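Probable adenylyl-sulfate kinase (PDB 5CB8) catalyses the ATP-dependent 3'-phosphorylation of adenosine 5'-phosphosulfate to 3'-phosphoadenylyl sulfate, producing activated sulfate in the second of three steps from sulfate to sulfite. Local coordinates at residues Lys76-Ser90 with Val102-Val115. Residues are numbered along the deposited sequence; the frame is centred on the assembly and turned at random.
Sequences KEDRDTNIRRIGFVS and VSAISPYAAIRQEV. With ADX (adenosine-5'-phosphosulfate), chain G; SO4 (sulfate ion), chain I.
Lys-76 sends CG anti to its backbone N (chi1 163°) and then bends at chi2 (68°), which lays the chain across the Tyr-108 ring: CD packs on the face in a CH-pi contact, and NZ stands over the centre, 3.4 Å from the ring centroid, as a cation-pi partner. The same ammonium reaches both syn lone pairs of Asp-80, one helical turn on, so a long flexible lysine serves ring and carboxylate together. Farther along, Arg-84 turns the NE/NH2 side of its guanidinium to the extended Glu-114: Arg-84 NE donates to Glu-114 OE2 at 2.6 Å and Arg-84 NH2 to Glu-114 OE1 at 2.9 Å, a nearly coplanar two-bond salt bridge. Arg-84 NH1 binds a separate sulfate ion, probably from the crystallisation liquor. Between these polar pairs Ile-111 is a knob among Lys-76, Asp-80, Ile-83 and Arg-84. Gly-87, lacking a side chain, lets Val-115 CG1 sit 3.9 Å from its CA. The helices run nearly parallel, axes 9.9 Å apart, crossing at -17°. Helix 76-94 thus packs on strand 99-103 and the helix following it; with loop 104-108 it lines the substrate pocket of this P-loop kinase. Ile-83 CD1 reaches Ala-104 and Ser-106, the latter probably the phosphoserine site. The Ser-106 amide, Asn-82 ND2 and Arg-79 NH1 all donate to the substrate's sulfate, whose negative charge the arginine, helped by the N-H dipoles, probably offsets.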
ATOM      1  N   LYS B  76       2.765 -13.108 -16.709  1.00 15.54           N
ATOM      2  CA  LYS B  76       2.637 -13.871 -15.469  1.00 15.19           C
ATOM      3  C   LYS B  76       3.358 -13.143 -14.325  1.00 14.25           C
ATOM      4  O   LYS B  76       2.781 -12.917 -13.248  1.00 16.75           O
ATOM      5  CB  LYS B  76       3.208 -15.285 -15.698  1.00 18.64           C
ATOM      6  CG  LYS B  76       3.529 -16.093 -14.441  1.00 28.01           C
ATOM      7  CD  LYS B  76       2.276 -16.456 -13.716  1.00 23.16           C
ATOM      8  CE  LYS B  76       2.531 -17.399 -12.543  1.00 20.76           C
ATOM      9  NZ  LYS B  76       1.470 -17.162 -11.521  1.00 18.77           N
ATOM     10  N   GLU B  77       4.601 -12.740 -14.568  1.00 14.90           N
ATOM     11  CA  GLU B  77       5.380 -12.044 -13.535  1.00 17.87           C
ATOM     12  C   GLU B  77       4.690 -10.783 -13.041  1.00 16.98           C
ATOM     13  O   GLU B  77       4.653 -10.500 -11.825  1.00 15.46           O
ATOM     14  CB  GLU B  77       6.752 -11.643 -14.077  1.00 22.72           C
ATOM     15  CG  GLU B  77       7.757 -12.758 -14.166  1.00 44.45           C
ATOM     16  CD  GLU B  77       9.142 -12.221 -14.452  1.00 54.84           C
ATOM     17  OE1 GLU B  77       9.236 -11.065 -14.930  1.00 49.62           O
ATOM     18  OE2 GLU B  77      10.129 -12.941 -14.191  1.00 61.53           O
ATOM     19  N   ASP B  78       4.171 -10.000 -13.983  1.00 16.02           N
ATOM     20  CA  ASP B  78       3.565  -8.724 -13.625  1.00 13.99           C
ATOM     21  C   ASP B  78       2.213  -8.899 -12.928  1.00 14.38           C
ATOM     22  O   ASP B  78       1.879  -8.127 -12.021  1.00 17.03           O
ATOM     23  CB  ASP B  78       3.440  -7.825 -14.866  1.00 14.24           C
ATOM     24  CG  ASP B  78       4.735  -7.107 -15.204  1.00 20.85           C
ATOM     25  OD1 ASP B  78       5.779  -7.402 -14.568  1.00 19.54           O
ATOM     26  OD2 ASP B  78       4.712  -6.248 -16.117  1.00 21.29           O
ATOM     27  N   ARG B  79       1.431  -9.901 -13.331  1.00 12.99           N
ATOM     28  CA  ARG B  79       0.177 -10.162 -12.623  1.00 12.57           C
ATOM     29  C   ARG B  79       0.456 -10.645 -11.201  1.00 13.77           C
ATOM     30  O   ARG B  79      -0.284 -10.305 -10.263  1.00 12.73           O
ATOM     31  CB  ARG B  79      -0.687 -11.192 -13.364  1.00 12.40           C
ATOM     32  CG  ARG B  79      -1.212 -10.731 -14.726  1.00 13.79           C
ATOM     33  CD  ARG B  79      -2.086 -11.828 -15.309  1.00 12.46           C
ATOM     34  NE  ARG B  79      -2.378 -11.692 -16.736  1.00 12.69           N
ATOM     35  CZ  ARG B  79      -3.553 -11.322 -17.241  1.00 16.34           C
ATOM     36  NH1 ARG B  79      -4.558 -10.981 -16.439  1.00 12.51           N
ATOM     37  NH2 ARG B  79      -3.716 -11.276 -18.559  1.00 13.03           N
ATOM     38  N   ASP B  80       1.523 -11.424 -11.032  1.00 14.03           N
ATOM     39  CA  ASP B  80       1.906 -11.868  -9.690  1.00 14.41           C
ATOM     40  C   ASP B  80       2.329 -10.674  -8.842  1.00 13.09           C
ATOM     41  O   ASP B  80       1.920 -10.537  -7.684  1.00 12.94           O
ATOM     42  CB  ASP B  80       3.032 -12.915  -9.736  1.00 13.74           C
ATOM     43  CG  ASP B  80       2.551 -14.280 -10.208  1.00 21.18           C
ATOM     44  OD1 ASP B  80       1.335 -14.441 -10.446  1.00 14.42           O
ATOM     45  OD2 ASP B  80       3.387 -15.205 -10.325  1.00 17.31           O
ATOM     46  N   THR B  81       3.158  -9.811  -9.417  1.00 13.40           N
ATOM     47  CA  THR B  81       3.601  -8.624  -8.693  1.00 14.60           C
ATOM     48  C   THR B  81       2.396  -7.771  -8.324  1.00 13.79           C
ATOM     49  O   THR B  81       2.285  -7.286  -7.190  1.00 14.70           O
ATOM     50  CB  THR B  81       4.581  -7.796  -9.523  1.00 18.61           C
ATOM     51  OG1 THR B  81       5.742  -8.589  -9.790  1.00 14.82           O
ATOM     52  CG2 THR B  81       4.992  -6.533  -8.762  1.00 17.20           C
ATOM     53  N   ASN B  82       1.491  -7.602  -9.282  1.00 12.74           N
ATOM     54  CA  ASN B  82       0.307  -6.771  -9.074  1.00 13.62           C
ATOM     55  C   ASN B  82      -0.527  -7.272  -7.901  1.00 14.18           C
ATOM     56  O   ASN B  82      -0.827  -6.528  -6.959  1.00 12.53           O
ATOM     57  CB  ASN B  82      -0.520  -6.730 -10.366  1.00 12.33           C
ATOM     58  CG  ASN B  82      -1.766  -5.856 -10.246  1.00 16.23           C
ATOM     59  OD1 ASN B  82      -1.683  -4.666  -9.913  1.00 14.26           O
ATOM     60  ND2 ASN B  82      -2.925  -6.433 -10.548  1.00 14.35           N
ATOM     61  N   ILE B  83      -0.883  -8.549  -7.944  1.00 12.03           N
ATOM     62  CA  ILE B  83      -1.723  -9.126  -6.907  1.00 12.52           C
ATOM     63  C   ILE B  83      -1.018  -9.140  -5.550  1.00 16.18           C
ATOM     64  O   ILE B  83      -1.630  -8.833  -4.522  1.00 14.01           O
ATOM     65  CB  ILE B  83      -2.192 -10.532  -7.297  1.00 15.37           C
ATOM     66  CG1 ILE B  83      -3.061 -10.448  -8.558  1.00 11.77           C
ATOM     67  CG2 ILE B  83      -2.958 -11.181  -6.153  1.00 12.00           C
ATOM     68  CD1 ILE B  83      -4.202  -9.426  -8.465  1.00 12.88           C
ATOM     69  N   ARG B  84       0.264  -9.486  -5.538  1.00 12.46           N
ATOM     70  CA  ARG B  84       1.013  -9.470  -4.280  1.00 12.83           C
ATOM     71  C   ARG B  84       1.092  -8.070  -3.663  1.00 15.48           C
ATOM     72  O   ARG B  84       1.065  -7.924  -2.428  1.00 14.86           O
ATOM     73  CB  ARG B  84       2.411 -10.078  -4.474  1.00 14.45           C
ATOM     74  CG  ARG B  84       2.389 -11.604  -4.554  1.00 17.38           C
ATOM     75  CD  ARG B  84       3.693 -12.148  -5.083  1.00 17.77           C
ATOM     76  NE  ARG B  84       3.780 -13.595  -4.898  1.00 16.05           N
ATOM     77  CZ  ARG B  84       4.558 -14.393  -5.618  1.00 24.07           C
ATOM     78  NH1 ARG B  84       5.307 -13.884  -6.590  1.00 18.03           N
ATOM     79  NH2 ARG B  84       4.587 -15.696  -5.361  1.00 19.91           N
ATOM     80  N   ARG B  85       1.172  -7.040  -4.504  1.00 15.77           N
ATOM     81  CA  ARG B  85       1.267  -5.671  -3.990  1.00 15.76           C
ATOM     82  C   ARG B  85      -0.077  -5.204  -3.436  1.00 16.52           C
ATOM     83  O   ARG B  85      -0.140  -4.558  -2.387  1.00 16.43           O
ATOM     84  CB  ARG B  85       1.763  -4.705  -5.073  1.00 15.60           C
ATOM     85  CG  ARG B  85       2.144  -3.325  -4.525  1.00 14.89           C
ATOM     86  CD  ARG B  85       2.768  -2.451  -5.616  1.00 14.13           C
ATOM     87  NE  ARG B  85       3.975  -3.059  -6.177  1.00 16.91           N
ATOM     88  CZ  ARG B  85       4.499  -2.725  -7.354  1.00 17.57           C
ATOM     89  NH1 ARG B  85       3.927  -1.790  -8.096  1.00 14.92           N
ATOM     90  NH2 ARG B  85       5.608  -3.313  -7.786  1.00 16.24           N
ATOM     91  N   ILE B  86      -1.151  -5.538  -4.140  1.00 12.66           N
ATOM     92  CA  ILE B  86      -2.499  -5.282  -3.638  1.00 12.40           C
ATOM     93  C   ILE B  86      -2.701  -6.014  -2.305  1.00 14.30           C
ATOM     94  O   ILE B  86      -3.280  -5.461  -1.354  1.00 15.73           O
ATOM     95  CB  ILE B  86      -3.561  -5.713  -4.668  1.00 12.19           C
ATOM     96  CG1 ILE B  86      -3.524  -4.775  -5.887  1.00 16.07           C
ATOM     97  CG2 ILE B  86      -4.961  -5.729  -4.034  1.00 12.32           C
ATOM     98  CD1 ILE B  86      -4.270  -5.307  -7.121  1.00 15.63           C
ATOM     99  N   GLY B  87      -2.212  -7.249  -2.231  1.00 12.45           N
ATOM    100  CA  GLY B  87      -2.308  -8.030  -0.999  1.00 13.40           C
ATOM    101  C   GLY B  87      -1.541  -7.394   0.155  1.00 14.52           C
ATOM    102  O   GLY B  87      -1.993  -7.427   1.313  1.00 15.16           O
ATOM    103  N   PHE B  88      -0.373  -6.832  -0.155  1.00 14.07           N
ATOM    104  CA  PHE B  88       0.441  -6.142   0.850  1.00 16.14           C
ATOM    105  C   PHE B  88      -0.351  -5.018   1.505  1.00 14.60           C
ATOM    106  O   PHE B  88      -0.422  -4.919   2.733  1.00 14.19           O
ATOM    107  CB  PHE B  88       1.714  -5.582   0.196  1.00 15.98           C
ATOM    108  CG  PHE B  88       2.569  -4.737   1.118  1.00 16.58           C
ATOM    109  CD1 PHE B  88       2.377  -3.365   1.204  1.00 20.02           C
ATOM    110  CD2 PHE B  88       3.582  -5.315   1.868  1.00 23.31           C
ATOM    111  CE1 PHE B  88       3.167  -2.589   2.043  1.00 20.23           C
ATOM    112  CE2 PHE B  88       4.382  -4.544   2.705  1.00 25.51           C
ATOM    113  CZ  PHE B  88       4.167  -3.179   2.791  1.00 21.39           C
ATOM    114  N   VAL B  89      -0.937  -4.160   0.683  1.00 13.50           N
ATOM    115  CA  VAL B  89      -1.686  -3.020   1.184  1.00 14.71           C
ATOM    116  C   VAL B  89      -2.948  -3.496   1.895  1.00 14.81           C
ATOM    117  O   VAL B  89      -3.306  -2.962   2.948  1.00 14.70           O
ATOM    118  CB  VAL B  89      -2.053  -2.066   0.030  1.00 13.77           C
ATOM    119  CG1 VAL B  89      -2.909  -0.901   0.527  1.00 14.12           C
ATOM    120  CG2 VAL B  89      -0.780  -1.555  -0.645  1.00 13.86           C
ATOM    121  N   SER B  90      -3.616  -4.500   1.325  1.00 15.48           N
ATOM    122  CA  SER B  90      -4.832  -5.052   1.937  1.00 15.86           C
ATOM    123  C   SER B  90      -4.545  -5.610   3.325  1.00 17.07           C
ATOM    124  O   SER B  90      -5.344  -5.458   4.254  1.00 16.94           O
ATOM    125  CB  SER B  90      -5.423  -6.172   1.068  1.00 16.23           C
ATOM    126  OG  SER B  90      -5.800  -5.680  -0.204  1.00 17.34           O
ATOM    127  N   VAL B 102     -11.386  -5.735  -2.500  1.00 14.53           N
ATOM    128  CA  VAL B 102     -10.480  -5.870  -3.645  1.00 13.89           C
ATOM    129  C   VAL B 102     -11.248  -6.395  -4.843  1.00 14.65           C
ATOM    130  O   VAL B 102     -12.043  -7.333  -4.721  1.00 15.34           O
ATOM    131  CB  VAL B 102      -9.320  -6.825  -3.337  1.00 13.31           C
ATOM    132  CG1 VAL B 102      -8.449  -7.045  -4.594  1.00 12.81           C
ATOM    133  CG2 VAL B 102      -8.470  -6.269  -2.192  1.00 14.99           C
ATOM    134  N   SER B 103     -11.032  -5.775  -5.999  1.00 13.94           N
ATOM    135  CA  SER B 103     -11.610  -6.263  -7.241  1.00 14.08           C
ATOM    136  C   SER B 103     -10.472  -6.405  -8.241  1.00 15.53           C
ATOM    137  O   SER B 103      -9.925  -5.406  -8.710  1.00 15.43           O
ATOM    138  CB  SER B 103     -12.646  -5.280  -7.783  1.00 19.12           C
ATOM    139  OG  SER B 103     -13.193  -5.747  -9.007  1.00 19.87           O
ATOM    140  N   ALA B 104     -10.110  -7.643  -8.560  1.00 14.28           N
ATOM    141  CA  ALA B 104      -8.991  -7.893  -9.462  1.00 12.68           C
ATOM    142  C   ALA B 104      -9.188  -9.240 -10.123  1.00 15.13           C
ATOM    143  O   ALA B 104      -9.659 -10.176  -9.483  1.00 13.95           O
ATOM    144  CB  ALA B 104      -7.666  -7.868  -8.692  1.00 15.55           C
ATOM    145  N   ILE B 105      -8.833  -9.343 -11.400  1.00 13.10           N
ATOM    146  CA  ILE B 105      -8.989 -10.615 -12.092  1.00 13.27           C
ATOM    147  C   ILE B 105      -8.316 -11.710 -11.278  1.00 18.52           C
ATOM    148  O   ILE B 105      -8.932 -12.745 -11.037  1.00 16.00           O
ATOM    149  CB  ILE B 105      -8.427 -10.591 -13.522  1.00 15.68           C
ATOM    150  CG1 ILE B 105      -9.328  -9.756 -14.435  1.00 13.07           C
ATOM    151  CG2 ILE B 105      -8.332 -12.011 -14.083  1.00 12.67           C
ATOM    152  CD1 ILE B 105      -8.775  -9.648 -15.861  1.00 15.85           C
ATOM    153  N   SER B 106      -7.095 -11.441 -10.801  1.00 12.54           N
ATOM    154  CA  SER B 106      -6.334 -12.392  -9.978  1.00 12.05           C
ATOM    155  C   SER B 106      -6.506 -13.840 -10.432  1.00 12.30           C
ATOM    156  O   SER B 106      -7.061 -14.673  -9.704  1.00 14.24           O
ATOM    157  CB  SER B 106      -6.696 -12.252  -8.493  1.00 12.98           C
ATOM    158  OG  SER B 106      -8.101 -12.186  -8.286  1.00 15.69           O
ATOM    159  N   PRO B 107      -6.010 -14.147 -11.641  1.00 13.91           N
ATOM    160  CA  PRO B 107      -6.336 -15.399 -12.331  1.00 14.97           C
ATOM    161  C   PRO B 107      -5.577 -16.608 -11.800  1.00 15.77           C
ATOM    162  O   PRO B 107      -5.947 -17.725 -12.149  1.00 13.60           O
ATOM    163  CB  PRO B 107      -5.917 -15.114 -13.774  1.00 12.63           C
ATOM    164  CG  PRO B 107      -4.768 -14.145 -13.633  1.00 12.35           C
ATOM    165  CD  PRO B 107      -5.133 -13.276 -12.448  1.00 13.67           C
ATOM    166  N   TYR B 108      -4.553 -16.404 -10.976  1.00 14.09           N
ATOM    167  CA  TYR B 108      -3.802 -17.545 -10.439  1.00 16.59           C
ATOM    168  C   TYR B 108      -4.208 -17.948  -9.018  1.00 17.37           C
ATOM    169  O   TYR B 108      -4.017 -17.185  -8.058  1.00 14.77           O
ATOM    170  CB  TYR B 108      -2.292 -17.288 -10.529  1.00 17.62           C
ATOM    171  CG  TYR B 108      -1.825 -17.203 -11.968  1.00 18.40           C
ATOM    172  CD1 TYR B 108      -1.650 -18.356 -12.723  1.00 13.90           C
ATOM    173  CD2 TYR B 108      -1.601 -15.974 -12.579  1.00 13.01           C
ATOM    174  CE1 TYR B 108      -1.244 -18.295 -14.042  1.00 14.27           C
ATOM    175  CE2 TYR B 108      -1.192 -15.900 -13.909  1.00 14.96           C
ATOM    176  CZ  TYR B 108      -1.015 -17.067 -14.631  1.00 14.47           C
ATOM    177  OH  TYR B 108      -0.605 -17.015 -15.952  1.00 14.05           O
ATOM    178  N   ALA B 109      -4.742 -19.165  -8.887  1.00 14.15           N
ATOM    179  CA  ALA B 109      -5.222 -19.670  -7.598  1.00 14.60           C
ATOM    180  C   ALA B 109      -4.144 -19.689  -6.511  1.00 18.04           C
ATOM    181  O   ALA B 109      -4.408 -19.318  -5.362  1.00 17.50           O
ATOM    182  CB  ALA B 109      -5.836 -21.066  -7.768  1.00 15.43           C
ATOM    183  N   ALA B 110      -2.935 -20.134  -6.856  1.00 15.56           N
ATOM    184  CA  ALA B 110      -1.866 -20.227  -5.856  1.00 16.67           C
ATOM    185  C   ALA B 110      -1.518 -18.856  -5.273  1.00 18.47           C
ATOM    186  O   ALA B 110      -1.149 -18.746  -4.104  1.00 17.06           O
ATOM    187  CB  ALA B 110      -0.619 -20.889  -6.452  1.00 19.94           C
ATOM    188  N   ILE B 111      -1.611 -17.818  -6.095  1.00 17.01           N
ATOM    189  CA  ILE B 111      -1.354 -16.455  -5.631  1.00 13.74           C
ATOM    190  C   ILE B 111      -2.501 -15.948  -4.743  1.00 15.78           C
ATOM    191  O   ILE B 111      -2.259 -15.330  -3.704  1.00 16.38           O
ATOM    192  CB  ILE B 111      -1.174 -15.485  -6.802  1.00 17.39           C
ATOM    193  CG1 ILE B 111      -0.025 -15.948  -7.709  1.00 17.38           C
ATOM    194  CG2 ILE B 111      -0.926 -14.065  -6.280  1.00 18.06           C
ATOM    195  CD1 ILE B 111       1.332 -15.911  -7.029  1.00 23.06           C
ATOM    196  N   ARG B 112      -3.747 -16.204  -5.139  1.00 14.62           N
ATOM    197  CA  ARG B 112      -4.884 -15.841  -4.273  1.00 13.46           C
ATOM    198  C   ARG B 112      -4.755 -16.522  -2.915  1.00 20.88           C
ATOM    199  O   ARG B 112      -5.050 -15.924  -1.874  1.00 15.61           O
ATOM    200  CB  ARG B 112      -6.222 -16.221  -4.923  1.00 13.56           C
ATOM    201  CG  ARG B 112      -6.518 -15.461  -6.227  1.00 13.56           C
ATOM    202  CD  ARG B 112      -7.978 -15.655  -6.686  1.00 15.06           C
ATOM    203  NE  ARG B 112      -8.355 -17.070  -6.752  1.00 15.36           N
ATOM    204  CZ  ARG B 112      -8.400 -17.793  -7.868  1.00 14.60           C
ATOM    205  NH1 ARG B 112      -8.096 -17.248  -9.036  1.00 15.57           N
ATOM    206  NH2 ARG B 112      -8.749 -19.073  -7.816  1.00 15.17           N
ATOM    207  N   GLN B 113      -4.300 -17.772  -2.931  1.00 16.09           N
ATOM    208  CA  GLN B 113      -4.141 -18.551  -1.701  1.00 17.76           C
ATOM    209  C   GLN B 113      -3.029 -17.991  -0.830  1.00 16.50           C
ATOM    210  O   GLN B 113      -3.121 -17.975   0.401  1.00 16.95           O
ATOM    211  CB  GLN B 113      -3.862 -20.017  -2.049  1.00 18.27           C
ATOM    212  CG  GLN B 113      -5.116 -20.771  -2.456  1.00 35.85           C
ATOM    213  CD  GLN B 113      -6.231 -20.595  -1.437  1.00 46.99           C
ATOM    214  OE1 GLN B 113      -6.080 -20.960  -0.269  1.00 44.76           O
ATOM    215  NE2 GLN B 113      -7.347 -20.014  -1.872  1.00 42.40           N
ATOM    216  N   GLU B 114      -1.970 -17.533  -1.479  1.00 16.90           N
ATOM    217  CA  GLU B 114      -0.831 -16.949  -0.785  1.00 22.40           C
ATOM    218  C   GLU B 114      -1.291 -15.694  -0.032  1.00 18.02           C
ATOM    219  O   GLU B 114      -0.941 -15.483   1.133  1.00 17.87           O
ATOM    220  CB  GLU B 114       0.228 -16.616  -1.837  1.00 24.91           C
ATOM    221  CG  GLU B 114       1.524 -16.045  -1.343  1.00 31.97           C
ATOM    222  CD  GLU B 114       2.429 -15.661  -2.506  1.00 31.79           C
ATOM    223  OE1 GLU B 114       2.785 -16.554  -3.318  1.00 28.41           O
ATOM    224  OE2 GLU B 114       2.766 -14.465  -2.614  1.00 32.07           O
ATOM    225  N   VAL B 115      -2.091 -14.868  -0.697  1.00 16.32           N
ATOM    226  CA  VAL B 115      -2.591 -13.640  -0.083  1.00 13.90           C
ATOM    227  C   VAL B 115      -3.573 -13.963   1.039  1.00 14.33           C
ATOM    228  O   VAL B 115      -3.521 -13.367   2.119  1.00 15.00           O
ATOM    229  CB  VAL B 115      -3.251 -12.727  -1.138  1.00 13.26           C
ATOM    230  CG1 VAL B 115      -3.890 -11.523  -0.475  1.00 19.17           C
ATOM    231  CG2 VAL B 115      -2.213 -12.279  -2.151  1.00 13.88           C
TER
HETATM  232  SB  ADX G 301      -4.735  -9.076 -12.815  1.00 13.95           S
HETATM  233  O1B ADX G 301      -3.382  -8.568 -12.560  1.00 14.18           O
HETATM  234  O2B ADX G 301      -5.464  -9.325 -11.558  1.00 14.54           O
HETATM  235  O3B ADX G 301      -4.640 -10.300 -13.622  1.00 13.25           O
HETATM  236  PA  ADX G 301      -6.215  -6.754 -13.062  1.00 14.47           P
HETATM  237  O1A ADX G 301      -5.257  -5.974 -12.167  1.00 13.39           O
HETATM  238  O2A ADX G 301      -7.554  -7.028 -12.383  1.00 12.43           O
HETATM  239  O3A ADX G 301      -5.511  -8.064 -13.631  1.00 14.20           O
HETATM  240  O5' ADX G 301      -6.475  -5.861 -14.366  1.00 13.74           O
HETATM  241  C5' ADX G 301      -7.396  -6.294 -15.323  1.00 13.53           C
HETATM  242  C4' ADX G 301      -7.916  -5.252 -16.148  1.00 19.12           C
HETATM  243  O4' ADX G 301      -6.863  -4.839 -17.091  1.00 20.96           O
HETATM  244  C3' ADX G 301      -9.046  -5.724 -16.954  1.00 31.36           C
HETATM  245  O3' ADX G 301     -10.206  -5.288 -16.394  1.00 38.44           O
HETATM  246  C2' ADX G 301      -8.871  -5.095 -18.283  1.00 37.22           C
HETATM  247  O2' ADX G 301      -9.601  -3.958 -18.350  1.00 48.90           O
HETATM  248  C1' ADX G 301      -7.427  -4.725 -18.381  1.00 26.83           C
HETATM  249  N9  ADX G 301      -6.639  -5.502 -19.294  1.00 24.54           N
HETATM  250  C8  ADX G 301      -5.789  -5.020 -20.232  1.00 22.23           C
HETATM  251  N7  ADX G 301      -5.113  -6.044 -20.764  1.00 18.79           N
HETATM  252  C5  ADX G 301      -5.517  -7.190 -20.162  1.00 18.15           C
HETATM  253  C6  ADX G 301      -5.147  -8.526 -20.308  1.00 14.88           C
HETATM  254  N6  ADX G 301      -4.100  -8.912 -21.238  1.00 14.62           N
HETATM  255  N1  ADX G 301      -5.758  -9.454 -19.543  1.00 17.18           N
HETATM  256  C2  ADX G 301      -6.698  -9.098 -18.639  1.00 16.78           C
HETATM  257  N3  ADX G 301      -7.067  -7.819 -18.470  1.00 16.84           N
HETATM  258  C4  ADX G 301      -6.493  -6.844 -19.215  1.00 20.04           C
HETATM  259  S   SO4 I 303       6.828 -10.101  -6.724  1.00 41.04           S
HETATM  260  O1  SO4 I 303       6.037  -9.464  -5.667  1.00 26.31           O
HETATM  261  O2  SO4 I 303       7.298  -9.058  -7.646  1.00 41.79           O
HETATM  262  O3  SO4 I 303       7.982 -10.776  -6.124  1.00 45.84           O
HETATM  263  O4  SO4 I 303       6.015 -11.098  -7.454  1.00 20.19           O